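Local atomic coordinates of 2-polyprenyl-6-methoxyphenol hydroxylase-like FAD-dependent oxidoreductase (PDB entry 6UI5), a protein that belongs to the FAD-dependent aromatic-ring hydroxylase family, joining a Rossmann-type domain that holds flavin-adenine dinucleotide to a thioredoxin-like C-terminal domain. Residues L467-P470 with D471-A475; G417-V421 with A422-Q426. All coordinates share one frame; numbering follows the deposited sequence.

Contact 1: residues L467-P470 with D471-A475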
loop_
_atom_site.group_PDB
_atom_site.type_symbol
_atom_site.label_atom_id
_atom_site.label_comp_id
_atom_site.label_asym_id
_atom_site.label_seq_id
_atom_site.Cartn_x
_atom_site.Cartn_y
_atom_site.Cartn_z
ATOM N N LEU A 467 29.669 16.931 -4.450
ATOM C CA LEU A 467 29.759 17.834 -3.312
ATOM C C LEU A 467 28.880 17.307 -2.180
ATOM O O LEU A 467 27.684 17.056 -2.384
ATOM C CB LEU A 467 29.345 19.244 -3.703
ATOM C CG LEU A 467 29.280 20.301 -2.608
ATOM C CD1 LEU A 467 30.685 20.811 -2.168
ATOM C CD2 LEU A 467 28.351 21.460 -3.076
ATOM N N LEU A 468 29.475 17.107 -1.005
ATOM C CA LEU A 468 28.731 16.594 0.146
ATOM C C LEU A 468 28.548 17.708 1.153
ATOM O O LEU A 468 29.511 18.408 1.499
ATOM C CB LEU A 468 29.448 15.423 0.810
ATOM C CG LEU A 468 29.904 14.320 -0.137
ATOM C CD1 LEU A 468 30.808 13.320 0.627
ATOM C CD2 LEU A 468 28.713 13.619 -0.797
ATOM N N ARG A 469 27.314 17.894 1.590
ATOM C CA ARG A 469 27.066 18.727 2.755
ATOM C C ARG A 469 27.604 18.083 4.036
ATOM O O ARG A 469 27.846 16.870 4.089
ATOM C CB ARG A 469 25.577 19.003 2.911
ATOM C CG ARG A 469 24.830 19.211 1.585
ATOM C CD ARG A 469 23.458 19.741 1.909
ATOM N NE ARG A 469 22.866 19.041 3.073
ATOM C CZ ARG A 469 21.585 19.108 3.432
ATOM N NH1 ARG A 469 20.711 19.871 2.745
ATOM N NH2 ARG A 469 21.171 18.422 4.491
ATOM N N PRO A 470 27.837 18.893 5.074
ATOM C CA PRO A 470 28.457 18.356 6.294
ATOM C C PRO A 470 27.718 17.170 6.900
ATOM O O PRO A 470 28.333 16.402 7.643
ATOM C CB PRO A 470 28.469 19.560 7.247
ATOM C CG PRO A 470 28.522 20.748 6.345
ATOM C CD PRO A 470 27.686 20.365 5.141
ATOM N N ASP A 471 26.438 16.981 6.595
ATOM C CA ASP A 471 25.727 15.808 7.052
ATOM C C ASP A 471 25.800 14.640 6.067
ATOM O O ASP A 471 25.014 13.697 6.180
ATOM C CB ASP A 471 24.278 16.178 7.360
ATOM C CG ASP A 471 23.569 16.809 6.184
ATOM O OD1 ASP A 471 24.090 16.735 5.053
ATOM O OD2 ASP A 471 22.455 17.347 6.389
ATOM N N GLY A 472 26.719 14.683 5.108
ATOM C CA GLY A 472 26.905 13.604 4.153
ATOM C C GLY A 472 26.025 13.632 2.912
ATOM O O GLY A 472 26.200 12.770 2.032
ATOM N N CYS A 473 25.083 14.569 2.812
ATOM C CA CYS A 473 24.097 14.526 1.738
ATOM C C CYS A 473 24.684 15.132 0.467
ATOM O O CYS A 473 25.349 16.181 0.519
ATOM C CB CYS A 473 22.813 15.282 2.133
ATOM S SG CYS A 473 21.900 14.618 3.588
ATOM N N VAL A 474 24.442 14.461 -0.665
ATOM C CA VAL A 474 24.930 14.925 -1.972
ATOM C C VAL A 474 24.129 16.148 -2.408
ATOM O O VAL A 474 22.964 16.025 -2.801
ATOM C CB VAL A 474 24.821 13.844 -3.039
ATOM C CG1 VAL A 474 25.177 14.485 -4.416
ATOM C CG2 VAL A 474 25.702 12.696 -2.727
ATOM N N ALA A 475 24.754 17.321 -2.405
ATOM C CA ALA A 475 24.058 18.499 -2.896
ATOM C C ALA A 475 24.350 18.791 -4.361
ATOM O O ALA A 475 23.683 19.644 -4.951
ATOM C CB ALA A 475 24.428 19.721 -2.044
#
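Arg469 folds its aliphatic stem over the methyl of Ala475, CG to CB 3.7 Å, and then brings its guanidinium up to the carboxylate of Asp471 at the tip of a beta hairpin. The hairpin joins strands 465-468 and 474-477 of the thioredoxin-like C-terminal domain through a type I turn from Arg469 to Gly472. Below the turn, Arg469 N gives a hydrogen bond to Cys473 O and Ala475 N one to Leu467 O, while Leu468 and Val474 form the antiparallel non-hydrogen-bonded pair between them. On the sheet face of that pair, Leu468 CD2 meets Val474 CG2 at 3.7 Å. Gly472 N closes the turn on Arg469 O, and Gly472 sits at a positive phi, with no side chain to crowd the preceding carbonyl.

The salt bridge is side-on and two-pronged: Arg469 NH2 takes the syn lone pair of Asp471 OD2 at 2.5 Å, and NE bonds OD1 at a longer 3.3 Å. A bend at chi3 (-42°) brings the guanidinium edge round to the acid, with the two planes only 29° apart. Buried here, each charge probably depends on the other, and the bridge would be expected to keep Asp471 ionised. The cluster has further partners: Glu330 takes Arg469 NH1, Trp494 of helix 484-495 makes a cation-pi contact with the arginine, and Trp309 of helix 295-316 gives a weak bond to Asp471 OD2, tying the hairpin tip to the flavin-binding part of the chain. Asp471 also makes an Asx turn: its CG sits between backbone N and carbonyl carbon (chi1 56°), leaving OD1 to accept from Cys473 N at 3.3 Å, from the face opposite Arg469 NE.

Contact 2: residues G417-V421 with A422-Q426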
loop_
_atom_site.group_PDB
_atom_site.type_symbol
_atom_site.label_atom_id
_atom_site.label_comp_id
_atom_site.label_asym_id
_atom_site.label_seq_id
_atom_site.Cartn_x
_atom_site.Cartn_y
_atom_site.Cartn_z
ATOM N N GLY A 417 46.256 7.197 1.357
ATOM C CA GLY A 417 45.709 5.960 1.883
ATOM C C GLY A 417 44.272 5.781 1.440
ATOM O O GLY A 417 43.679 6.724 0.912
ATOM N N ASP A 418 43.704 4.591 1.641
ATOM C CA ASP A 418 42.295 4.308 1.384
ATOM C C ASP A 418 41.454 4.541 2.633
ATOM O O ASP A 418 41.956 4.531 3.760
ATOM C CB ASP A 418 42.108 2.863 0.920
ATOM C CG ASP A 418 43.179 2.427 -0.032
ATOM O OD1 ASP A 418 43.603 3.266 -0.852
ATOM O OD2 ASP A 418 43.607 1.257 0.047
ATOM N N MET A 419 40.155 4.728 2.412
ATOM C CA MET A 419 39.167 4.966 3.457
ATOM C C MET A 419 37.787 4.818 2.830
ATOM O O MET A 419 37.644 4.893 1.611
ATOM C CB MET A 419 39.317 6.358 4.073
ATOM C CG MET A 419 38.666 7.439 3.228
ATOM S SD MET A 419 39.427 9.060 3.399
ATOM C CE MET A 419 38.753 9.638 4.945
ATOM N N GLY A 420 36.775 4.583 3.671
ATOM C CA GLY A 420 35.411 4.632 3.194
ATOM C C GLY A 420 34.970 6.069 3.026
ATOM O O GLY A 420 35.543 6.985 3.611
ATOM N N VAL A 421 33.945 6.291 2.198
ATOM C CA VAL A 421 33.627 7.673 1.855
ATOM C C VAL A 421 33.015 8.417 3.043
ATOM O O VAL A 421 33.251 9.622 3.207
ATOM C CB VAL A 421 32.731 7.739 0.603
ATOM C CG1 VAL A 421 31.377 7.088 0.859
ATOM C CG2 VAL A 421 32.565 9.201 0.154
ATOM N N ALA A 422 32.259 7.729 3.909
ATOM C CA ALA A 422 31.752 8.416 5.098
ATOM C C ALA A 422 32.888 8.977 5.949
ATOM O O ALA A 422 32.717 10.014 6.598
ATOM C CB ALA A 422 30.863 7.489 5.943
ATOM N N GLU A 423 34.059 8.342 5.933
ATOM C CA GLU A 423 35.185 8.852 6.717
ATOM C C GLU A 423 35.686 10.244 6.280
ATOM O O GLU A 423 36.303 10.939 7.103
ATOM C CB GLU A 423 36.343 7.852 6.666
ATOM C CG GLU A 423 35.966 6.462 7.167
ATOM C CD GLU A 423 37.112 5.452 7.044
ATOM O OE1 GLU A 423 36.869 4.341 6.520
ATOM O OE2 GLU A 423 38.253 5.764 7.466
ATOM N N THR A 424 35.462 10.670 5.022
ATOM C CA THR A 424 35.986 11.971 4.599
ATOM C C THR A 424 35.285 13.120 5.302
ATOM O O THR A 424 35.864 14.203 5.436
ATOM C CB THR A 424 35.855 12.176 3.078
ATOM O OG1 THR A 424 34.472 12.274 2.715
ATOM C CG2 THR A 424 36.504 11.054 2.305
ATOM N N LEU A 425 34.040 12.925 5.731
ATOM C CA LEU A 425 33.317 13.947 6.494
ATOM C C LEU A 425 33.720 14.036 7.988
ATOM O O LEU A 425 33.083 14.798 8.724
ATOM C CB LEU A 425 31.805 13.712 6.390
ATOM C CG LEU A 425 31.211 13.758 4.971
ATOM C CD1 LEU A 425 30.627 12.395 4.516
ATOM C CD2 LEU A 425 30.152 14.818 4.884
ATOM N N GLN A 426 34.767 13.351 8.459
ATOM C CA GLN A 426 35.030 13.369 9.903
ATOM C C GLN A 426 35.528 14.710 10.402
ATOM O O GLN A 426 35.454 14.961 11.608
ATOM C CB GLN A 426 36.046 12.298 10.303
ATOM C CG GLN A 426 35.480 10.907 10.141
ATOM C CD GLN A 426 36.439 9.826 10.561
ATOM O OE1 GLN A 426 37.403 10.078 11.279
ATOM N NE2 GLN A 426 36.160 8.599 10.139
#
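The end of strand 417-420 runs into a turn in which residues 422-424 take helix-like backbone angles without completing a regular helix. Bonds from an amide to the carbonyl three residues back mark the change: Thr424 N reaches Val421 O at 3.0 Å from above the carbonyl plane, and Glu423 N makes a weak bond to Gly420 O. Both segments belong to the C-terminal thioredoxin-like domain, in the connection leading to strand 430-434.

Glu423 sends its side chain back along the strand end. With CG beside its own backbone N (chi1 -57°) and the chain extended beyond, OE1 arrives at Gly420 N, 2.9 Å away, where the N-H approaches from above the carboxylate plane. Met419 runs antiparallel alongside it, its CB 3.6 Å from Glu423 OE2. The thioether bends at chi3 (-79°), laying CE over the peptide between Glu423 and Thr424, 3.4 Å from Glu423 C, while SD packs on Thr424 CG2 at 3.7 Å. The Thr424 side chain also touches Val431 on strand 430-434. Thr424 OG1 donates to Val421 O at 3.0 Å, in the carbonyl plane; the CB of Val421 points away from 422-426, and its side chain packs on Leu407 and Leu433.

One carbonyl, Val421 O, takes two bonds from Thr424; the hydroxyl bond would hold that side chain in its rotamer, while the amide bond holds the backbone turn. At the partly exposed strand end, a carboxylate satisfies the amide of Gly420, and the methionine covers the neighbouring peptide with apolar atoms.

Contact 2 comes first along the chain and contact 1 follows, their centres 13 Å apart within the same C-terminal domain. Leu425 joins them directly: its CD2 lies against the turn of contact 1, 3.2 Å from Arg469 O and 3.4 Å from Gly472 N, and its CD1 is 4.0 Å from Leu468 CD1. The 422-426 turn therefore packs on the hairpin tip through one leucine. Strand 430-434, next to 465-468 in the sheet, also receives Val421 and Thr424. Both contacts reach Gln56 and Arg57 of the FAD-binding domain, but none of their residues falls within the stretch that supplies the flavin-adenine dinucleotide pocket, 8 to 297.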